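Local coordinates for mitotic checkpoint control protein kinase BUB1 (Drosophila melanogaster, PDB 6JKK) that probably acts as an ATP-dependent mitotic checkpoint kinase at kinetochores, phosphorylating CENP-E as spindle microtubule attachment switches from lateral association to end-on capture, at residues G251-M256 with T297-R302; T280-P283 with Q287-M290; W291-R296 with R314-C319. All coordinates share one frame; numbering follows the deposited sequence.

Contact 1 (G251-M256 with T297-R302)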
loop_
_atom_site.group_PDB
_atom_site.type_symbol
_atom_site.label_atom_id
_atom_site.label_comp_id
_atom_site.label_asym_id
_atom_site.label_seq_id
_atom_site.Cartn_x
_atom_site.Cartn_y
_atom_site.Cartn_z
ATOM N N GLY A 251 -7.180 5.000 -4.998
ATOM C CA GLY A 251 -5.782 5.118 -4.608
ATOM C C GLY A 251 -4.840 4.520 -5.634
ATOM O O GLY A 251 -3.773 5.086 -5.933
ATOM N N LEU A 252 -5.248 3.374 -6.180
ATOM C CA LEU A 252 -4.501 2.686 -7.230
ATOM C C LEU A 252 -4.253 3.590 -8.433
ATOM O O LEU A 252 -3.126 3.687 -8.924
ATOM C CB LEU A 252 -5.267 1.445 -7.694
ATOM C CG LEU A 252 -4.645 0.068 -7.476
ATOM C CD1 LEU A 252 -5.453 -0.996 -8.209
ATOM C CD2 LEU A 252 -3.192 0.039 -7.922
ATOM N N VAL A 253 -5.310 4.236 -8.918
ATOM C CA VAL A 253 -5.180 5.163 -10.042
ATOM C C VAL A 253 -4.224 6.295 -9.702
ATOM O O VAL A 253 -3.384 6.677 -10.523
ATOM C CB VAL A 253 -6.542 5.742 -10.473
ATOM C CG1 VAL A 253 -6.365 6.781 -11.566
ATOM C CG2 VAL A 253 -7.440 4.641 -10.969
ATOM N N SER A 254 -4.348 6.828 -8.489
ATOM C CA SER A 254 -3.507 7.939 -8.072
ATOM C C SER A 254 -2.033 7.537 -8.159
ATOM O O SER A 254 -1.190 8.341 -8.557
ATOM C CB SER A 254 -3.868 8.403 -6.657
ATOM O OG SER A 254 -3.135 7.680 -5.683
ATOM N N VAL A 255 -1.728 6.285 -7.816
ATOM C CA VAL A 255 -0.349 5.798 -7.896
ATOM C C VAL A 255 0.102 5.641 -9.353
ATOM O O VAL A 255 1.217 6.030 -9.713
ATOM C CB VAL A 255 -0.163 4.457 -7.160
ATOM C CG1 VAL A 255 1.280 3.987 -7.288
ATOM C CG2 VAL A 255 -0.523 4.602 -5.693
ATOM N N MET A 256 -0.759 5.063 -10.184
ATOM C CA MET A 256 -0.449 4.923 -11.606
ATOM C C MET A 256 -0.196 6.298 -12.214
ATOM O O MET A 256 0.698 6.461 -13.041
ATOM C CB MET A 256 -1.591 4.230 -12.356
ATOM C CG MET A 256 -1.912 2.821 -11.881
ATOM S SD MET A 256 -3.280 2.185 -12.869
ATOM C CE MET A 256 -3.528 0.584 -12.083
ATOM N N THR A 297 -12.380 2.821 -15.659
ATOM C CA THR A 297 -12.953 1.649 -15.009
ATOM C C THR A 297 -12.743 1.693 -13.499
ATOM O O THR A 297 -13.632 1.334 -12.718
ATOM C CB THR A 297 -12.333 0.366 -15.574
ATOM O OG1 THR A 297 -12.610 0.289 -16.977
ATOM C CG2 THR A 297 -12.898 -0.861 -14.889
ATOM N N LEU A 298 -11.559 2.133 -13.087
ATOM C CA LEU A 298 -11.222 2.142 -11.668
ATOM C C LEU A 298 -11.810 3.347 -10.934
ATOM O O LEU A 298 -12.022 3.290 -9.723
ATOM C CB LEU A 298 -9.706 2.082 -11.474
ATOM C CG LEU A 298 -8.984 0.777 -11.822
ATOM C CD1 LEU A 298 -7.470 0.972 -11.836
ATOM C CD2 LEU A 298 -9.358 -0.315 -10.841
ATOM N N LEU A 299 -12.072 4.431 -11.663
ATOM C CA LEU A 299 -12.614 5.647 -11.051
ATOM C C LEU A 299 -14.138 5.701 -11.050
ATOM O O LEU A 299 -14.744 6.375 -10.212
ATOM C CB LEU A 299 -12.081 6.893 -11.763
ATOM C CG LEU A 299 -10.627 7.281 -11.519
ATOM C CD1 LEU A 299 -10.247 8.484 -12.358
ATOM C CD2 LEU A 299 -10.422 7.578 -10.050
ATOM N N ASN A 300 -14.760 5.012 -11.999
ATOM C CA ASN A 300 -16.197 5.137 -12.175
ATOM C C ASN A 300 -16.900 3.809 -11.980
ATOM O O ASN A 300 -17.082 3.046 -12.932
ATOM C CB ASN A 300 -16.507 5.722 -13.551
ATOM C CG ASN A 300 -15.895 7.099 -13.746
ATOM O OD1 ASN A 300 -16.534 8.116 -13.475
ATOM N ND2 ASN A 300 -14.654 7.136 -14.215
ATOM N N ILE A 301 -17.292 3.548 -10.737
ATOM C CA ILE A 301 -17.913 2.283 -10.350
ATOM C C ILE A 301 -19.358 2.526 -9.918
ATOM O O ILE A 301 -19.641 3.465 -9.169
ATOM C CB ILE A 301 -17.095 1.606 -9.227
ATOM C CG1 ILE A 301 -15.671 1.347 -9.725
ATOM C CG2 ILE A 301 -17.743 0.307 -8.781
ATOM C CD1 ILE A 301 -14.636 1.185 -8.626
ATOM N N ARG A 302 -20.268 1.686 -10.407
ATOM C CA ARG A 302 -21.704 1.916 -10.258
ATOM C C ARG A 302 -22.171 1.910 -8.802
ATOM O O ARG A 302 -22.852 2.838 -8.349
ATOM C CB ARG A 302 -22.480 0.870 -11.062
ATOM C CG ARG A 302 -23.621 1.434 -11.881
ATOM C CD ARG A 302 -24.091 0.435 -12.927
ATOM N NE ARG A 302 -24.735 -0.730 -12.328
ATOM C CZ ARG A 302 -24.301 -1.979 -12.453
ATOM N NH1 ARG A 302 -23.214 -2.233 -13.170
ATOM N NH2 ARG A 302 -24.961 -2.975 -11.873
#
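Val-253 meets Leu-298 at the centre of this apolar helix-to-helix contact. Its CG2 branch presses on Leu-298 CB at 3.5 Å, tighter than usual van der Waals spacing, and reaches CD1 of the same leucine at 3.8 Å, so that one methyl touches both the root and one end of the leucine side chain. The two side chains slide past each other in opposite directions. With CG1 set anti to the backbone N (chi1 176°), CG2 is left beside that nitrogen and turned into the interface, where it also approaches Leu-299 CG at 4.2 Å. Leu-298 CD1 has a second neighbour: the terminal methyl of Met-256, CE, comes within 4.0 Å at the end of an extended chain that crosses the leucine at about a right angle.

Just outside this shell, Ser-254 turns its hydroxyl back into its own helix. Its OG donates to Gly-251 O at 2.7 Å, a carbonyl that also receives the backbone N-H of Val-255. On the other segment, regular helix ends after Leu-299, and the side-chain amide of Asn-300 bonds back to Arg-296 O and across to Trp-276 O, tying the exit from the helix to strand 276-278.

In the C-terminal lobe of the kinase domain, the contact thus joins helix 246-261 to the last turn of helix 288-299. Helix 156-175 meets helix 246-261 as well, with Met-166 and Leu-167 lying against Leu-252 and Ser-163 against Met-256.

Contact 2 (T280-P283 with Q287-M290)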
loop_
_atom_site.group_PDB
_atom_site.type_symbol
_atom_site.label_atom_id
_atom_site.label_comp_id
_atom_site.label_asym_id
_atom_site.label_seq_id
_atom_site.Cartn_x
_atom_site.Cartn_y
_atom_site.Cartn_z
ATOM N N THR A 280 -5.193 15.394 -16.256
ATOM C CA THR A 280 -4.112 15.185 -17.214
ATOM C C THR A 280 -4.547 14.330 -18.405
ATOM O O THR A 280 -5.074 13.231 -18.231
ATOM C CB THR A 280 -2.909 14.494 -16.526
ATOM O OG1 THR A 280 -2.417 15.328 -15.469
ATOM C CG2 THR A 280 -1.794 14.241 -17.521
ATOM N N ASN A 281 -4.325 14.841 -19.613
ATOM C CA ASN A 281 -4.557 14.060 -20.822
ATOM C C ASN A 281 -3.432 13.053 -21.049
ATOM O O ASN A 281 -2.260 13.426 -21.090
ATOM C CB ASN A 281 -4.667 14.981 -22.040
ATOM C CG ASN A 281 -5.837 15.946 -21.947
ATOM O OD1 ASN A 281 -6.953 15.556 -21.605
ATOM N ND2 ASN A 281 -5.584 17.214 -22.254
ATOM N N VAL A 282 -3.790 11.779 -21.183
ATOM C CA VAL A 282 -2.837 10.758 -21.602
ATOM C C VAL A 282 -2.386 11.106 -23.018
ATOM O O VAL A 282 -3.224 11.347 -23.886
ATOM C CB VAL A 282 -3.482 9.362 -21.612
ATOM C CG1 VAL A 282 -2.435 8.293 -21.875
ATOM C CG2 VAL A 282 -4.203 9.094 -20.289
ATOM N N PRO A 283 -1.063 11.170 -23.252
ATOM C CA PRO A 283 -0.545 11.496 -24.591
ATOM C C PRO A 283 -1.035 10.501 -25.647
ATOM O O PRO A 283 -1.090 9.310 -25.352
ATOM C CB PRO A 283 0.974 11.381 -24.413
ATOM C CG PRO A 283 1.206 11.626 -22.947
ATOM C CD PRO A 283 0.015 11.029 -22.254
ATOM N N GLN A 287 -0.248 4.305 -24.859
ATOM C CA GLN A 287 -1.333 3.385 -25.140
ATOM C C GLN A 287 -2.599 4.014 -24.560
ATOM O O GLN A 287 -3.143 3.561 -23.553
ATOM C CB GLN A 287 -1.028 1.996 -24.577
ATOM C CG GLN A 287 0.223 1.372 -25.216
ATOM C CD GLN A 287 0.101 1.258 -26.729
ATOM O OE1 GLN A 287 -0.853 0.673 -27.232
ATOM N NE2 GLN A 287 1.060 1.830 -27.460
ATOM N N ARG A 288 -3.044 5.073 -25.237
ATOM C CA ARG A 288 -4.075 5.993 -24.755
ATOM C C ARG A 288 -5.379 5.303 -24.395
ATOM O O ARG A 288 -5.880 5.450 -23.280
ATOM C CB ARG A 288 -4.350 7.053 -25.826
ATOM C CG ARG A 288 -4.183 8.476 -25.356
ATOM C CD ARG A 288 -5.479 9.261 -25.500
ATOM N NE ARG A 288 -6.073 9.124 -26.828
ATOM C CZ ARG A 288 -5.957 10.023 -27.800
ATOM N NH1 ARG A 288 -5.267 11.139 -27.600
ATOM N NH2 ARG A 288 -6.536 9.812 -28.974
ATOM N N THR A 289 -5.927 4.563 -25.353
ATOM C CA THR A 289 -7.172 3.829 -25.151
ATOM C C THR A 289 -7.068 2.898 -23.943
ATOM O O THR A 289 -8.001 2.798 -23.145
ATOM C CB THR A 289 -7.563 3.034 -26.417
ATOM O OG1 THR A 289 -7.694 3.939 -27.520
ATOM C CG2 THR A 289 -8.886 2.311 -26.214
ATOM N N MET A 290 -5.924 2.236 -23.795
ATOM C CA MET A 290 -5.733 1.318 -22.678
ATOM C C MET A 290 -5.731 2.044 -21.337
ATOM O O MET A 290 -6.457 1.658 -20.412
ATOM C CB MET A 290 -4.436 0.522 -22.831
ATOM C CG MET A 290 -4.156 -0.382 -21.640
ATOM S SD MET A 290 -2.451 -0.961 -21.587
ATOM C CE MET A 290 -1.618 0.530 -21.035
HETATM O O HOH W 1 -5.199 12.315 -24.973
#
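Val-282 and Arg-288 bring the loop after strand 276-278 against the first turn of helix 288-299, and the two side chains cross obliquely. The close-packed part is aliphatic. Val-282 CG1 lies 3.9 Å from Arg-288 CG and 4.0 Å from Arg-288 CA, while the buried valine also reaches Trp-291 and Phe-295 farther along the helix. Two successive backbone carbonyls complete the packing round the arginine stem: Arg-288 CG is 3.2 Å from Pro-283 O and 3.4 Å from Val-282 O. Pro-283 takes part through this carbonyl, since its CB is directed away from the helix and its ring rests on Phe-261.

The outer part of the contact is wetter and looser. Bends at chi2 (-120°) and chi3 (-50°) fold the arginine chain back, so that Val-282 O lies at the edge of the guanidinium, near its plane. A water molecule spans the remaining distance, donating to Val-282 O and accepting from Arg-288 NH1 at 2.9 Å. Gln-287, at the N-cap position, is held from another direction, its backbone N bonding to Glu-156 OE2 of helix 156-175.

The chemistry is therefore divided along one side chain: the methylene stem of Arg-288 packs on valine and backbone, whereas its charged end engages the loop through water, and the nearby carbonyl dipole probably adds a mild electrostatic attraction.

Contact 3 (W291-R296 with R314-C319)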
loop_
_atom_site.group_PDB
_atom_site.type_symbol
_atom_site.label_atom_id
_atom_site.label_comp_id
_atom_site.label_asym_id
_atom_site.label_seq_id
_atom_site.Cartn_x
_atom_site.Cartn_y
_atom_site.Cartn_z
ATOM N N TRP A 291 -4.907 3.085 -21.225
ATOM C CA TRP A 291 -4.820 3.841 -19.978
ATOM C C TRP A 291 -6.158 4.490 -19.649
ATOM O O TRP A 291 -6.583 4.494 -18.491
ATOM C CB TRP A 291 -3.723 4.910 -20.044
ATOM C CG TRP A 291 -2.330 4.352 -19.938
ATOM C CD1 TRP A 291 -1.354 4.389 -20.896
ATOM C CD2 TRP A 291 -1.766 3.660 -18.816
ATOM N NE1 TRP A 291 -0.218 3.761 -20.437
ATOM C CE2 TRP A 291 -0.444 3.309 -19.160
ATOM C CE3 TRP A 291 -2.248 3.304 -17.553
ATOM C CZ2 TRP A 291 0.398 2.621 -18.286
ATOM C CZ3 TRP A 291 -1.409 2.622 -16.683
ATOM C CH2 TRP A 291 -0.101 2.287 -17.056
ATOM N N GLU A 292 -6.821 5.034 -20.665
ATOM C CA GLU A 292 -8.135 5.635 -20.448
ATOM C C GLU A 292 -9.158 4.596 -19.967
ATOM O O GLU A 292 -9.960 4.888 -19.077
ATOM C CB GLU A 292 -8.610 6.400 -21.689
ATOM C CG GLU A 292 -7.811 7.686 -21.932
ATOM C CD GLU A 292 -8.296 8.490 -23.124
ATOM O OE1 GLU A 292 -9.062 7.943 -23.945
ATOM O OE2 GLU A 292 -7.899 9.670 -23.242
ATOM N N ASN A 293 -9.110 3.387 -20.531
ATOM C CA ASN A 293 -9.919 2.270 -20.036
ATOM C C ASN A 293 -9.660 2.006 -18.556
ATOM O O ASN A 293 -10.588 1.929 -17.749
ATOM C CB ASN A 293 -9.631 0.980 -20.824
ATOM C CG ASN A 293 -10.404 0.889 -22.134
ATOM O OD1 ASN A 293 -11.291 1.697 -22.415
ATOM N ND2 ASN A 293 -10.075 -0.121 -22.938
ATOM N N ILE A 294 -8.386 1.844 -18.211
ATOM C CA ILE A 294 -7.988 1.544 -16.842
ATOM C C ILE A 294 -8.442 2.627 -15.860
ATOM O O ILE A 294 -9.055 2.321 -14.837
ATOM C CB ILE A 294 -6.460 1.340 -16.737
ATOM C CG1 ILE A 294 -6.026 0.131 -17.572
ATOM C CG2 ILE A 294 -6.040 1.157 -15.275
ATOM C CD1 ILE A 294 -4.520 0.052 -17.796
ATOM N N PHE A 295 -8.152 3.884 -16.182
ATOM C CA PHE A 295 -8.516 4.997 -15.309
ATOM C C PHE A 295 -10.035 5.106 -15.166
ATOM O O PHE A 295 -10.552 5.256 -14.055
ATOM C CB PHE A 295 -7.940 6.317 -15.839
ATOM C CG PHE A 295 -6.430 6.378 -15.842
ATOM C CD1 PHE A 295 -5.669 5.400 -15.213
ATOM C CD2 PHE A 295 -5.777 7.431 -16.480
ATOM C CE1 PHE A 295 -4.280 5.464 -15.219
ATOM C CE2 PHE A 295 -4.393 7.503 -16.495
ATOM C CZ PHE A 295 -3.644 6.519 -15.862
ATOM N N ARG A 296 -10.749 5.015 -16.285
ATOM C CA ARG A 296 -12.204 5.158 -16.269
ATOM C C ARG A 296 -12.876 4.040 -15.477
ATOM O O ARG A 296 -13.815 4.280 -14.714
ATOM C CB ARG A 296 -12.766 5.206 -17.691
ATOM C CG ARG A 296 -14.242 5.574 -17.750
ATOM C CD ARG A 296 -14.780 5.604 -19.179
ATOM N NE ARG A 296 -13.729 5.625 -20.193
ATOM C CZ ARG A 296 -13.322 4.553 -20.870
ATOM N NH1 ARG A 296 -13.874 3.368 -20.640
ATOM N NH2 ARG A 296 -12.361 4.662 -21.773
ATOM N N ARG A 314 -5.480 -6.321 -15.768
ATOM C CA ARG A 314 -4.140 -6.891 -15.860
ATOM C C ARG A 314 -3.947 -7.491 -17.250
ATOM O O ARG A 314 -2.891 -7.330 -17.851
ATOM C CB ARG A 314 -3.904 -7.950 -14.775
ATOM C CG ARG A 314 -3.786 -7.393 -13.365
ATOM C CD ARG A 314 -3.350 -8.470 -12.365
ATOM N NE ARG A 314 -1.959 -8.884 -12.565
ATOM C CZ ARG A 314 -1.577 -10.087 -12.986
ATOM N NH1 ARG A 314 -2.474 -11.035 -13.231
ATOM N NH2 ARG A 314 -0.282 -10.358 -13.136
ATOM N N THR A 315 -4.980 -8.144 -17.769
ATOM C CA THR A 315 -4.928 -8.701 -19.124
ATOM C C THR A 315 -4.660 -7.614 -20.164
ATOM O O THR A 315 -3.868 -7.811 -21.094
ATOM C CB THR A 315 -6.213 -9.468 -19.459
ATOM O OG1 THR A 315 -6.314 -10.606 -18.590
ATOM C CG2 THR A 315 -6.204 -9.950 -20.920
ATOM N N GLN A 316 -5.303 -6.461 -19.999
ATOM C CA GLN A 316 -5.109 -5.365 -20.940
ATOM C C GLN A 316 -3.655 -4.913 -20.948
ATOM O O GLN A 316 -3.071 -4.698 -22.017
ATOM C CB GLN A 316 -6.047 -4.195 -20.620
ATOM C CG GLN A 316 -7.530 -4.507 -20.855
ATOM C CD GLN A 316 -8.383 -3.254 -20.885
ATOM O OE1 GLN A 316 -8.068 -2.293 -21.593
ATOM N NE2 GLN A 316 -9.465 -3.252 -20.114
ATOM N N LEU A 317 -3.077 -4.781 -19.757
ATOM C CA LEU A 317 -1.683 -4.382 -19.614
ATOM C C LEU A 317 -0.717 -5.418 -20.192
ATOM O O LEU A 317 0.253 -5.058 -20.860
ATOM C CB LEU A 317 -1.361 -4.107 -18.143
ATOM C CG LEU A 317 -2.029 -2.870 -17.546
ATOM C CD1 LEU A 317 -2.050 -2.951 -16.017
ATOM C CD2 LEU A 317 -1.312 -1.604 -18.006
ATOM N N LYS A 318 -0.979 -6.696 -19.933
ATOM C CA LYS A 318 -0.130 -7.764 -20.454
ATOM C C LYS A 318 -0.137 -7.784 -21.979
ATOM O O LYS A 318 0.882 -8.079 -22.611
ATOM C CB LYS A 318 -0.616 -9.115 -19.948
ATOM C CG LYS A 318 -0.748 -9.197 -18.450
ATOM C CD LYS A 318 0.476 -9.756 -17.797
ATOM C CE LYS A 318 0.071 -10.819 -16.796
ATOM N NZ LYS A 318 -1.001 -11.641 -17.411
ATOM N N CYS A 319 -1.293 -7.488 -22.568
ATOM C CA CYS A 319 -1.420 -7.473 -24.025
ATOM C C CYS A 319 -0.568 -6.361 -24.624
ATOM O O CYS A 319 0.068 -6.539 -25.658
ATOM C CB CYS A 319 -2.877 -7.277 -24.440
ATOM S SG CYS A 319 -3.918 -8.732 -24.224
#
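Segments 291-296 and 314-319 run antiparallel, their helix axes 10.6 Å apart at closest approach and 163° between their N-to-C directions. They belong to helices 288-299 and 310-322 in the helical C-terminal lobe of the protein kinase fold, and the seam between them has an apolar side and a polar one. On the apolar side Leu-317 CD2 is the shared atom. Ile-294 CD1 packs on it at 3.6 Å, the two side chains crossing at about a right angle, and the same methyl lies over one face of the Trp-291 indole, 4.2 Å from CH2. Trp-291 starts out pointing away from the opposite helix, and only the far end of its ring system returns to the seam; its NE1 is bonded to Glu-156 of helix 156-175.

The polar side is an amide-to-amide bond. Asn-293 ND2 donates to Gln-316 OE1 at 3.2 Å in a nearly straight line, with the acceptor close to the plane of the asparagine amide. The two amide planes stand 76° apart, and the donor is tilted from the glutamine carbonyl plane. Gln-316 spans the gap because its chain is extended beyond CG (chi2 -165°), which carries the amide out to its partner. An alanine in place of Asn-293 would remove both ends of this relay, and would probably leave Gln-316 OE1 without its cross-helix donor and the Arg-296 guanidinium freer to turn. That second end is the carbonyl of the asparagine: Arg-296 NH2, one turn along the same helix, donates to Asn-293 OD1 at 3.2 Å, lying in the carbonyl plane on a lone pair.

Helix 288-299 takes part in all three contacts: its first turn in contact 2, its middle in contact 3 and its end in contact 1. The centres of contacts 1 and 3 lie about 11 Å apart, as do those of contacts 2 and 3. Contact 3 touches both neighbours: Met-256 SD packs on Ile-294 CG2 at 3.8 Å, and Met-290 CE on Leu-317 CD2 at 3.7 Å. Contacts 1 and 2, with centres about 14 Å apart, do not touch; Phe-295 lies between them, meeting Val-253 and Val-282. All three lie away from the predicted ATP-binding residue Lys-85, and join parts of the C-terminal lobe.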